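PDB 6T2N: glycoside hydrolase family 16 protein from Akkermansia muciniphila, which probably hydrolyses internal beta-galactosidic linkages in mucin O-glycans, as an endo-acting O-glycanase that helps a gut bacterium begin mucin breakdown. Local coordinates for residues A[90-94]-A[131-135]; A[152-156]-A[220-224]; A[158-162]-A[274-280]; A[178-182]-A[194-198]; A[190-194]-A[214-220]. One frame throughout, in Å; residues are numbered along the deposited sequence.

Contact 1: A[90-94]-A[131-135]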
# COMPACT_ATOMS: atom_id res chain seq x y z
N PRO A 90 7.41 -5.50 -18.26
CA PRO A 90 8.13 -4.29 -17.82
C PRO A 90 7.22 -3.04 -18.26
O PRO A 90 7.61 -1.84 -18.23
CB PRO A 90 9.42 -4.45 -18.68
CG PRO A 90 9.53 -5.96 -18.88
CD PRO A 90 8.13 -6.36 -19.22
N LYS A 91 6.34 -3.20 -19.10
CA LYS A 91 5.46 -2.17 -19.79
C LYS A 91 4.85 -1.40 -18.65
O LYS A 91 4.90 -0.14 -18.75
CB LYS A 91 4.45 -2.74 -20.81
CG LYS A 91 3.51 -1.71 -21.46
CD LYS A 91 2.57 -2.22 -22.56
CE LYS A 91 1.94 -1.08 -23.34
NZ LYS A 91 0.63 -1.45 -23.92
N ASN A 92 4.42 -2.19 -17.65
CA ASN A 92 3.77 -1.78 -16.36
C ASN A 92 4.76 -1.71 -15.17
O ASN A 92 4.48 -0.93 -14.24
CB ASN A 92 2.61 -2.73 -16.06
CG ASN A 92 1.61 -2.82 -17.21
OD1 ASN A 92 1.34 -3.91 -17.71
ND2 ASN A 92 1.03 -1.70 -17.62
N MET A 93 5.92 -2.40 -15.19
CA MET A 93 6.83 -2.63 -14.03
C MET A 93 8.30 -2.64 -14.43
O MET A 93 8.72 -3.60 -15.12
CB MET A 93 6.54 -4.01 -13.45
CG MET A 93 6.26 -4.01 -11.98
SD MET A 93 5.40 -5.54 -11.52
CE MET A 93 6.84 -6.62 -11.51
N ARG A 94 9.12 -1.70 -13.96
CA ARG A 94 10.56 -1.68 -14.34
C ARG A 94 11.30 -0.59 -13.56
O ARG A 94 10.61 0.34 -13.06
CB ARG A 94 10.69 -1.36 -15.83
CG ARG A 94 9.82 -0.11 -16.16
CD ARG A 94 10.22 0.32 -17.70
NE ARG A 94 9.66 1.59 -18.14
CZ ARG A 94 8.40 1.86 -18.33
NH1 ARG A 94 7.56 0.91 -18.36
NH2 ARG A 94 8.03 3.03 -18.77
N THR A 131 -4.01 -1.42 -18.25
CA THR A 131 -3.01 -2.30 -17.59
C THR A 131 -2.28 -1.37 -16.64
O THR A 131 -2.25 -0.16 -16.90
CB THR A 131 -2.11 -2.96 -18.65
OG1 THR A 131 -1.57 -1.93 -19.46
CG2 THR A 131 -2.86 -3.89 -19.57
N SER A 132 -1.79 -1.89 -15.54
CA SER A 132 -0.90 -1.11 -14.66
C SER A 132 -0.04 -2.12 -13.92
O SER A 132 -0.18 -3.35 -14.24
CB SER A 132 -1.72 -0.19 -13.75
OG SER A 132 -0.88 0.72 -13.04
N GLY A 133 0.74 -1.63 -12.94
CA GLY A 133 1.58 -2.49 -12.05
C GLY A 133 1.24 -2.41 -10.56
O GLY A 133 0.85 -1.35 -10.07
N SER A 134 1.48 -3.51 -9.87
CA SER A 134 1.32 -3.67 -8.42
C SER A 134 2.39 -4.67 -7.99
O SER A 134 2.49 -5.77 -8.65
CB SER A 134 -0.08 -4.14 -8.04
OG SER A 134 -0.23 -4.22 -6.63
N VAL A 135 3.18 -4.30 -6.98
CA VAL A 135 4.15 -5.20 -6.30
C VAL A 135 3.69 -5.42 -4.86
O VAL A 135 3.16 -4.47 -4.25
CB VAL A 135 5.59 -4.64 -6.34
CG1 VAL A 135 6.19 -4.78 -7.72
CG2 VAL A 135 5.68 -3.21 -5.84
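N92 and G133 bring the two backbones closest, with 4.9 Å between their CA atoms, yet no main-chain hydrogen bond spans the gap; a turn over 90-92 leads into the strand beginning at M93, and that turn rests against 131-135. N92 does most of the work. With its CG opposite the carbonyl carbon (chi1 -54°), the side chain lies along the peptide after S132, its CB 3.4 Å from S132 O. At the tip, N92 ND2 donates to T131 OG1 over 3.2 Å, fairly straight at 163° and with the hydroxyl oxygen close to the amide plane. The two side chains meet at about a right angle. Neither end relies on this bond alone: N92 ND2 also reaches E103 O, N92 OD1 is bonded to T87 and R89, and T131 OG1 pairs with E107. The flipping of the amide is therefore probably restrained. In the beta-sandwich jelly roll of GH16 enzymes, strand 93-96 belongs to one sheet and strand 127-136 to the other, so the contact bridges the layers. Further along, M93, bent at chi3 (78°), sets its SD 4.0 Å from V135 CG1, among L102, L100 and W70. The turn itself is closed by R94, whose NH1 points in the guanidinium plane to P90 O at 2.8 Å and also bonds K91 O at 2.9 Å.

Contact 2: A[152-156]-A[220-224]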
# COMPACT_ATOMS: atom_id res chain seq x y z
N ALA A 152 8.30 8.82 -3.11
CA ALA A 152 7.53 8.60 -4.35
C ALA A 152 6.96 9.89 -4.96
O ALA A 152 6.37 10.75 -4.24
CB ALA A 152 6.44 7.59 -4.08
N LYS A 153 7.07 9.98 -6.28
CA LYS A 153 6.35 10.98 -7.11
C LYS A 153 5.10 10.32 -7.68
O LYS A 153 5.19 9.17 -8.09
CB LYS A 153 7.22 11.46 -8.27
CG LYS A 153 6.84 12.86 -8.72
CD LYS A 153 7.76 13.50 -9.75
CE LYS A 153 7.03 13.62 -11.07
NZ LYS A 153 7.85 14.29 -12.09
N VAL A 154 3.97 11.01 -7.68
CA VAL A 154 2.68 10.38 -8.07
C VAL A 154 2.27 10.96 -9.42
O VAL A 154 2.55 12.12 -9.74
CB VAL A 154 1.52 10.53 -7.06
CG1 VAL A 154 1.77 9.73 -5.79
CG2 VAL A 154 1.12 11.97 -6.73
N PRO A 155 1.58 10.11 -10.22
CA PRO A 155 1.11 10.53 -11.54
C PRO A 155 0.00 11.54 -11.29
O PRO A 155 -0.41 11.62 -10.19
CB PRO A 155 0.58 9.22 -12.13
CG PRO A 155 0.14 8.43 -10.90
CD PRO A 155 1.23 8.71 -9.90
N LYS A 156 -0.45 12.25 -12.31
CA LYS A 156 -1.65 13.11 -12.20
C LYS A 156 -2.36 13.09 -13.56
O LYS A 156 -1.80 13.66 -14.54
CB LYS A 156 -1.29 14.54 -11.77
CG LYS A 156 -2.39 15.57 -11.95
CD LYS A 156 -2.02 16.96 -11.54
CE LYS A 156 -3.25 17.76 -11.18
NZ LYS A 156 -3.04 19.21 -11.39
N LEU A 220 1.19 18.40 -5.85
CA LEU A 220 1.81 17.27 -5.11
C LEU A 220 2.48 16.33 -6.11
O LEU A 220 3.32 15.44 -5.73
CB LEU A 220 0.67 16.60 -4.32
CG LEU A 220 0.87 15.16 -3.87
CD1 LEU A 220 1.86 15.10 -2.72
CD2 LEU A 220 -0.46 14.54 -3.49
N SER A 221 2.06 16.50 -7.37
CA SER A 221 2.55 15.69 -8.51
C SER A 221 3.88 16.26 -8.99
O SER A 221 4.62 15.51 -9.60
CB SER A 221 1.54 15.65 -9.60
OG SER A 221 1.16 16.98 -9.93
N ASP A 222 4.21 17.52 -8.69
CA ASP A 222 5.51 18.09 -9.16
C ASP A 222 6.68 17.30 -8.55
O ASP A 222 7.39 16.61 -9.32
CB ASP A 222 5.66 19.59 -8.88
CG ASP A 222 4.64 20.46 -9.59
OD1 ASP A 222 3.68 19.91 -10.21
OD2 ASP A 222 4.81 21.70 -9.51
N ASP A 223 6.88 17.35 -7.22
CA ASP A 223 8.06 16.71 -6.57
C ASP A 223 7.71 15.38 -5.90
O ASP A 223 6.52 15.03 -5.73
CB ASP A 223 8.71 17.58 -5.51
CG ASP A 223 9.11 18.93 -6.04
OD1 ASP A 223 9.72 19.00 -7.13
OD2 ASP A 223 8.80 19.88 -5.37
N PHE A 224 8.79 14.66 -5.62
CA PHE A 224 8.85 13.47 -4.75
C PHE A 224 8.56 13.91 -3.31
O PHE A 224 9.02 14.99 -2.86
CB PHE A 224 10.24 12.84 -4.83
CG PHE A 224 10.53 11.90 -5.98
CD1 PHE A 224 10.93 12.38 -7.22
CD2 PHE A 224 10.43 10.53 -5.81
CE1 PHE A 224 11.21 11.51 -8.26
CE2 PHE A 224 10.69 9.65 -6.86
CZ PHE A 224 11.09 10.14 -8.08
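K153 and F224 make a CH-pi contact: K153 CB sits 3.8 Å from the centroid of the F224 ring and only 5° off its normal, squarely over one face. The main chain next to it, at A152 C, approaches the same ring obliquely. Apolar packing continues at V154, where CG2 is 4.3 Å from L220 CG. S221 fits in between, its CB 3.7 Å from both V154 O and K156 CB, while the chain of K156 runs past S221 OG. The K153 chain meets carbonyl oxygens instead. It bends at chi3 (111°) and lays its methylenes across the 220-224 turn, with CD 3.2 Å from D222 O and CE 3.4 Å from S221 O. Where strand 146-153 gives out, this loop leads into strand 225-231, its antiparallel partner, and A152 pairs through the backbone with H225. F224 also touches D297, a calcium ligand, and its side chain lies about 7 Å from the calcium ion. L220 N is bonded to D191, but no hydrogen bond or salt bridge joins these two segments; between them the hold is ring-face and methylene packing, to which the attraction of the K153 ammonium for nearby carbonyl oxygens may add.

Contact 3: A[158-162]-A[274-280]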
# COMPACT_ATOMS: atom_id res chain seq x y z
N LYS A 158 -6.91 11.92 -14.90
CA LYS A 158 -8.27 11.42 -14.54
C LYS A 158 -8.21 9.91 -14.31
O LYS A 158 -7.82 9.15 -15.19
CB LYS A 158 -9.27 11.81 -15.63
CG LYS A 158 -10.73 11.88 -15.24
CD LYS A 158 -11.52 12.82 -16.15
CE LYS A 158 -13.01 12.85 -15.86
NZ LYS A 158 -13.59 11.50 -15.72
N GLY A 159 -8.53 9.49 -13.10
CA GLY A 159 -8.89 8.10 -12.75
C GLY A 159 -7.74 7.34 -12.12
O GLY A 159 -7.99 6.23 -11.59
N ILE A 160 -6.53 7.90 -12.18
CA ILE A 160 -5.34 7.26 -11.55
C ILE A 160 -5.52 7.22 -10.02
O ILE A 160 -6.05 8.18 -9.42
CB ILE A 160 -4.03 7.95 -11.98
CG1 ILE A 160 -2.87 6.98 -11.82
CG2 ILE A 160 -3.78 9.27 -11.27
CD1 ILE A 160 -3.06 5.74 -12.66
N TRP A 161 -5.07 6.12 -9.42
CA TRP A 161 -5.17 5.86 -7.97
C TRP A 161 -3.86 5.22 -7.51
O TRP A 161 -3.72 4.00 -7.43
CB TRP A 161 -6.39 4.99 -7.70
CG TRP A 161 -6.79 4.81 -6.27
CD1 TRP A 161 -6.07 5.01 -5.14
CD2 TRP A 161 -8.03 4.23 -5.87
NE1 TRP A 161 -6.79 4.63 -4.05
CE2 TRP A 161 -8.00 4.17 -4.47
CE3 TRP A 161 -9.17 3.80 -6.57
CZ2 TRP A 161 -9.09 3.66 -3.75
CZ3 TRP A 161 -10.25 3.32 -5.86
CH2 TRP A 161 -10.20 3.23 -4.46
N PRO A 162 -2.86 6.05 -7.22
CA PRO A 162 -1.62 5.55 -6.66
C PRO A 162 -1.88 5.30 -5.18
O PRO A 162 -2.64 6.05 -4.57
CB PRO A 162 -0.60 6.68 -6.91
CG PRO A 162 -1.44 7.95 -7.16
CD PRO A 162 -2.87 7.50 -7.41
N ALA A 274 -3.90 1.78 -9.25
CA ALA A 274 -5.19 1.35 -9.80
C ALA A 274 -5.72 2.44 -10.73
O ALA A 274 -5.07 3.48 -10.84
CB ALA A 274 -6.16 1.06 -8.70
N VAL A 275 -6.82 2.13 -11.41
CA VAL A 275 -7.54 3.03 -12.34
C VAL A 275 -9.01 2.91 -11.92
O VAL A 275 -9.44 1.77 -11.60
CB VAL A 275 -7.28 2.66 -13.81
CG1 VAL A 275 -7.91 3.63 -14.77
CG2 VAL A 275 -5.80 2.60 -14.11
N GLY A 276 -9.71 4.03 -11.86
CA GLY A 276 -11.13 4.04 -11.46
C GLY A 276 -11.27 3.48 -10.06
O GLY A 276 -10.39 3.69 -9.25
N GLY A 277 -12.35 2.77 -9.78
CA GLY A 277 -12.93 2.67 -8.42
C GLY A 277 -14.37 3.20 -8.39
O GLY A 277 -14.70 4.15 -9.18
N THR A 278 -15.21 2.61 -7.53
CA THR A 278 -16.61 3.06 -7.26
C THR A 278 -16.57 4.52 -6.78
O THR A 278 -17.48 5.32 -7.09
CB THR A 278 -17.29 2.10 -6.27
OG1 THR A 278 -16.36 1.99 -5.19
CG2 THR A 278 -17.58 0.71 -6.81
N TRP A 279 -15.53 4.89 -6.04
CA TRP A 279 -15.20 6.32 -5.86
C TRP A 279 -13.76 6.53 -6.29
O TRP A 279 -12.85 5.95 -5.69
CB TRP A 279 -15.47 6.91 -4.47
CG TRP A 279 -16.22 8.20 -4.63
CD1 TRP A 279 -15.72 9.41 -5.00
CD2 TRP A 279 -17.66 8.35 -4.58
NE1 TRP A 279 -16.72 10.33 -5.12
CE2 TRP A 279 -17.93 9.71 -4.87
CE3 TRP A 279 -18.72 7.48 -4.28
CZ2 TRP A 279 -19.23 10.22 -4.87
CZ3 TRP A 279 -20.00 8.00 -4.29
CH2 TRP A 279 -20.25 9.34 -4.58
N CYS A 280 -13.72 7.26 -7.39
CA CYS A 280 -12.58 7.78 -8.16
C CYS A 280 -13.23 8.03 -9.52
O CYS A 280 -13.76 7.07 -10.10
CB CYS A 280 -11.37 6.84 -8.20
SG CYS A 280 -9.80 7.65 -8.67
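G159 O is approached by several groups at once: G276 N donates to it over 2.8 Å at 147°, the CA of V275 lies 3.3 Å away in a CA-H...O contact, and C280 SG stands 3.7 Å off. One residue on, I160 and V275 form a non-hydrogen-bonded antiparallel pair, and beyond it W161 and A274 form a hydrogen-bonded one, with W161 N to A274 O at 3.0 Å and A274 N to W161 O at 2.9 Å. These bonds join strand 160-168 to strand 267-275 in one sheet of the GH16 beta-sandwich, where the first strand begins and the second ends. I160 and V275 point into the sandwich, where T104 of the other sheet touches both. W161 and A274 point the other way, on the face that carries D181 and H198, and so probably toward the substrate cleft; their CB atoms are 4.1 Å apart. The W161 ring, swung away from its own backbone N (chi1 -170°), turns its edge to the loop that follows A274 and V275: G276 O and G277 CA lie near the ring plane, G277 CA 3.8 Å from W161 CZ3. C280 SG stands obliquely to the six-membered ring, 5.3 Å from its centroid, in a sulfur-aromatic contact.

Contact 4: A[178-182]-A[194-198]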
# COMPACT_ATOMS: atom_id res chain seq x y z
N GLY A 178 -6.75 -5.93 9.48
CA GLY A 178 -6.06 -4.61 9.42
C GLY A 178 -5.52 -4.15 8.04
O GLY A 178 -5.10 -4.97 7.20
N GLU A 179 -5.50 -2.84 7.85
CA GLU A 179 -5.03 -2.15 6.65
C GLU A 179 -4.52 -0.76 7.03
O GLU A 179 -5.29 0.04 7.58
CB GLU A 179 -6.14 -2.03 5.61
CG GLU A 179 -5.56 -1.81 4.19
CD GLU A 179 -6.55 -1.35 3.13
OE1 GLU A 179 -7.61 -2.02 2.93
OE2 GLU A 179 -6.31 -0.27 2.58
N ILE A 180 -3.28 -0.48 6.65
CA ILE A 180 -2.56 0.81 6.87
C ILE A 180 -2.25 1.40 5.49
O ILE A 180 -1.40 0.84 4.80
CB ILE A 180 -1.27 0.55 7.66
CG1 ILE A 180 -1.55 -0.30 8.90
CG2 ILE A 180 -0.54 1.83 8.00
CD1 ILE A 180 -0.30 -0.90 9.46
N ASP A 181 -2.98 2.44 5.13
CA ASP A 181 -2.89 3.21 3.88
C ASP A 181 -1.97 4.42 4.09
O ASP A 181 -2.51 5.48 4.54
CB ASP A 181 -4.31 3.67 3.52
CG ASP A 181 -5.31 2.50 3.38
OD1 ASP A 181 -4.82 1.34 3.35
OD2 ASP A 181 -6.52 2.78 3.18
N MET A 182 -0.66 4.30 3.83
CA MET A 182 0.26 5.46 4.03
C MET A 182 -0.11 6.55 3.01
O MET A 182 -0.23 7.76 3.42
CB MET A 182 1.75 5.07 3.97
CG MET A 182 2.10 3.84 4.79
SD MET A 182 3.86 3.28 4.71
CE MET A 182 4.76 4.84 4.56
N TYR A 194 -4.58 11.16 1.44
CA TYR A 194 -5.33 10.35 2.42
C TYR A 194 -4.43 9.30 3.04
O TYR A 194 -3.90 8.50 2.29
CB TYR A 194 -6.46 9.60 1.72
CG TYR A 194 -7.59 10.48 1.26
CD1 TYR A 194 -7.54 11.14 0.03
CD2 TYR A 194 -8.70 10.70 2.06
CE1 TYR A 194 -8.56 11.99 -0.38
CE2 TYR A 194 -9.73 11.54 1.66
CZ TYR A 194 -9.67 12.19 0.44
OH TYR A 194 -10.69 13.02 0.05
N SER A 195 -4.29 9.27 4.36
CA SER A 195 -3.76 8.14 5.16
C SER A 195 -4.84 7.67 6.13
O SER A 195 -5.66 8.52 6.59
CB SER A 195 -2.52 8.52 5.86
OG SER A 195 -1.83 9.51 5.10
N THR A 196 -4.96 6.35 6.28
CA THR A 196 -6.25 5.69 6.61
C THR A 196 -5.94 4.31 7.19
O THR A 196 -5.04 3.66 6.68
CB THR A 196 -7.24 5.77 5.43
OG1 THR A 196 -7.61 7.12 5.12
CG2 THR A 196 -8.56 5.11 5.69
N PHE A 197 -6.59 3.98 8.32
CA PHE A 197 -6.53 2.66 8.99
C PHE A 197 -7.90 2.00 8.90
O PHE A 197 -8.92 2.72 8.92
CB PHE A 197 -6.09 2.86 10.43
CG PHE A 197 -4.71 3.51 10.49
CD1 PHE A 197 -3.60 2.76 10.52
CD2 PHE A 197 -4.62 4.90 10.74
CE1 PHE A 197 -2.41 3.37 10.82
CE2 PHE A 197 -3.42 5.50 11.05
CZ PHE A 197 -2.32 4.74 11.09
N HIS A 198 -7.92 0.69 8.67
CA HIS A 198 -9.16 -0.06 8.39
C HIS A 198 -9.03 -1.24 9.30
O HIS A 198 -7.89 -1.76 9.41
CB HIS A 198 -9.31 -0.59 6.94
CG HIS A 198 -9.36 0.43 5.85
ND1 HIS A 198 -10.55 0.98 5.42
CD2 HIS A 198 -8.38 1.00 5.12
CE1 HIS A 198 -10.31 1.85 4.48
NE2 HIS A 198 -8.99 1.89 4.28
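D181 leans on T196 from its CB onward, 3.2 Å from T196 O, the carbonyl that also accepts D181 N. Strands 179-181 and 194-198 run antiparallel, with E179-H198 and D181-T196 as hydrogen-bonded pairs. A chi1 of -57° turns D181 CG away from its own carbonyl, to pass 3.8 Å from H198 CD2, and D181 OD2 takes H198 NE2 over 2.8 Å. That bond is bent (133°): the nitrogen keeps the oxygen in its ring plane but meets it on the syn side, 35° out of the carboxylate plane. E179 and H198 lie side by side, pointing the same way, with E179 OE2 3.5 Å from H198 CD2, while E179 OE1 is bonded to W174. On the opposite face, toward the sandwich core, I180 CG2 packs 3.7 Å from F197 CE1. Where segment 178-182 turns its corner at M182, S195 OG donates to M182 O over 2.9 Å. E179, D181 and E184 fit the ExDxxE signature of GH16, whose first and last glutamates serve as nucleophile and acid/base; the same roles are probable here. D208 takes H198 ND1. Gripped at both nitrogens, the imidazole can hardly rotate, and it probably helps to position the D181 carboxylate beside E179 and E184.

Contact 5: A[190-194]-A[214-220]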
# COMPACT_ATOMS: atom_id res chain seq x y z
N PRO A 190 -6.48 16.00 -6.44
CA PRO A 190 -5.14 15.47 -6.70
C PRO A 190 -3.99 16.04 -5.84
O PRO A 190 -2.92 15.46 -5.91
CB PRO A 190 -4.87 15.91 -8.15
CG PRO A 190 -5.63 17.21 -8.28
CD PRO A 190 -6.83 17.09 -7.36
N ASP A 191 -4.24 17.14 -5.12
CA ASP A 191 -3.27 17.72 -4.13
C ASP A 191 -3.53 17.16 -2.71
O ASP A 191 -2.79 17.51 -1.77
CB ASP A 191 -3.32 19.25 -4.17
CG ASP A 191 -2.65 19.86 -5.40
OD1 ASP A 191 -1.95 19.09 -6.09
OD2 ASP A 191 -2.83 21.10 -5.65
N VAL A 192 -4.54 16.30 -2.54
CA VAL A 192 -4.88 15.73 -1.22
C VAL A 192 -4.29 14.32 -1.11
O VAL A 192 -4.63 13.45 -1.99
CB VAL A 192 -6.40 15.69 -0.98
CG1 VAL A 192 -6.71 15.06 0.37
CG2 VAL A 192 -7.04 17.06 -1.10
N VAL A 193 -3.54 14.13 -0.02
CA VAL A 193 -3.05 12.84 0.54
C VAL A 193 -4.02 12.37 1.63
O VAL A 193 -4.17 13.12 2.65
CB VAL A 193 -1.65 12.99 1.17
CG1 VAL A 193 -1.15 11.68 1.74
CG2 VAL A 193 -0.61 13.55 0.22
N TYR A 194 -4.58 11.16 1.44
CA TYR A 194 -5.33 10.35 2.42
C TYR A 194 -4.43 9.30 3.04
O TYR A 194 -3.90 8.50 2.29
CB TYR A 194 -6.46 9.60 1.72
CG TYR A 194 -7.59 10.48 1.26
CD1 TYR A 194 -7.54 11.14 0.03
CD2 TYR A 194 -8.70 10.70 2.06
CE1 TYR A 194 -8.56 11.99 -0.38
CE2 TYR A 194 -9.73 11.54 1.66
CZ TYR A 194 -9.67 12.19 0.44
OH TYR A 194 -10.69 13.02 0.05
N THR A 214 -6.12 13.55 6.34
CA THR A 214 -5.80 14.16 5.03
C THR A 214 -4.78 15.27 5.27
O THR A 214 -4.91 15.98 6.27
CB THR A 214 -7.08 14.71 4.37
OG1 THR A 214 -7.25 16.13 4.57
CG2 THR A 214 -8.32 14.03 4.89
N VAL A 215 -3.81 15.45 4.39
CA VAL A 215 -3.18 16.79 4.19
C VAL A 215 -3.25 17.13 2.70
O VAL A 215 -3.21 16.20 1.84
CB VAL A 215 -1.75 16.87 4.75
CG1 VAL A 215 -1.70 16.37 6.17
CG2 VAL A 215 -0.74 16.12 3.91
N LYS A 216 -3.45 18.42 2.42
CA LYS A 216 -3.32 19.05 1.09
C LYS A 216 -1.84 19.42 0.94
O LYS A 216 -1.32 20.10 1.81
CB LYS A 216 -4.26 20.25 0.96
CG LYS A 216 -4.43 20.79 -0.46
CD LYS A 216 -5.78 21.45 -0.80
CE LYS A 216 -6.11 21.37 -2.29
NZ LYS A 216 -6.64 22.64 -2.85
N ILE A 217 -1.17 18.92 -0.10
CA ILE A 217 0.12 19.50 -0.57
C ILE A 217 -0.11 20.12 -1.97
O ILE A 217 -0.61 19.43 -2.85
CB ILE A 217 1.20 18.42 -0.52
CG1 ILE A 217 1.50 18.06 0.92
CG2 ILE A 217 2.46 18.87 -1.24
CD1 ILE A 217 2.35 16.82 1.06
N GLU A 218 0.20 21.40 -2.15
CA GLU A 218 -0.12 22.12 -3.42
C GLU A 218 0.86 21.68 -4.52
O GLU A 218 2.06 21.60 -4.23
CB GLU A 218 -0.12 23.62 -3.18
CG GLU A 218 -1.47 24.25 -3.41
CD GLU A 218 -1.25 25.72 -3.72
OE1 GLU A 218 -0.69 26.43 -2.86
OE2 GLU A 218 -1.56 26.14 -4.85
N ASN A 219 0.34 21.37 -5.71
CA ASN A 219 1.05 20.65 -6.81
C ASN A 219 1.86 19.47 -6.25
O ASN A 219 3.09 19.54 -6.19
CB ASN A 219 1.88 21.65 -7.61
CG ASN A 219 1.20 22.99 -7.82
OD1 ASN A 219 1.54 23.96 -7.17
ND2 ASN A 219 0.25 23.05 -8.73
N LEU A 220 1.19 18.40 -5.85
CA LEU A 220 1.81 17.27 -5.11
C LEU A 220 2.48 16.33 -6.11
O LEU A 220 3.32 15.44 -5.73
CB LEU A 220 0.67 16.60 -4.32
CG LEU A 220 0.87 15.16 -3.87
CD1 LEU A 220 1.86 15.10 -2.72
CD2 LEU A 220 -0.46 14.54 -3.49
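P190 meets L220 through its carbonyl, whose O lies 3.6 Å from the CD2 methyl of L220. D191 then bonds the bend at 217-220 at several points. Its backbone O accepts I217 N over 2.7 Å. Its carboxylate, turned back beside its own backbone N (chi1 -74°), reaches into the turn: OD1 takes L220 N over 3.2 Å from above the carboxylate plane, and OD2 receives a weak bond from N219 N. K216 runs past D191 with its methylenes, CE coming 4.0 Å from D191 CB, but no salt bridge forms. V192 begins the regular antiparallel ladder, set opposite K216 in a non-hydrogen-bonded pair, with its CG1 against the CB of T214. V193 and V215 are the hydrogen-bonded pair: V193 N to V215 O is 2.8 Å and V215 N to V193 O is 2.9 Å. V193 points into the sandwich, where its CG2 meets L220 CD2 at 3.8 Å, the two side chains crossing at about a right angle, with Y227 and V240 of the other sheet close by. Y194 lies on the V192 and T214 side of the sheet, its ring oblique to the methyl of T214 and its OH bonded to Q189. D191 thus accepts from three backbone N-H groups, one of them weakly, through both its carbonyl and its carboxylate, which probably keeps the partly exposed bend in shape while V193 and L220 pack on its inner side.

Contacts 1, 3 and 4 are buried, contact 2 is partly buried and contact 5 lies at the surface. Contacts 3, 4 and 5 are pairings within one sheet: 4 and 5 use opposite sides of strand 192-198 and share Y194, while strand 160-168 of contact 3 neighbours strand 179-181 of contact 4. Contact 1 crosses between sheets, and contact 2 ties a loop to a strand of the other layer. Contacts 2 and 5 share L220, and P155 of contact 2 packs on I160 of contact 3. Chemistry follows place: an amide-hydroxyl bond in 1, apolar packing in 2, backbone ladder and tryptophan edge in 3, probable active-site carboxylates with an imidazole in 4, aspartate-amide bonds in 5.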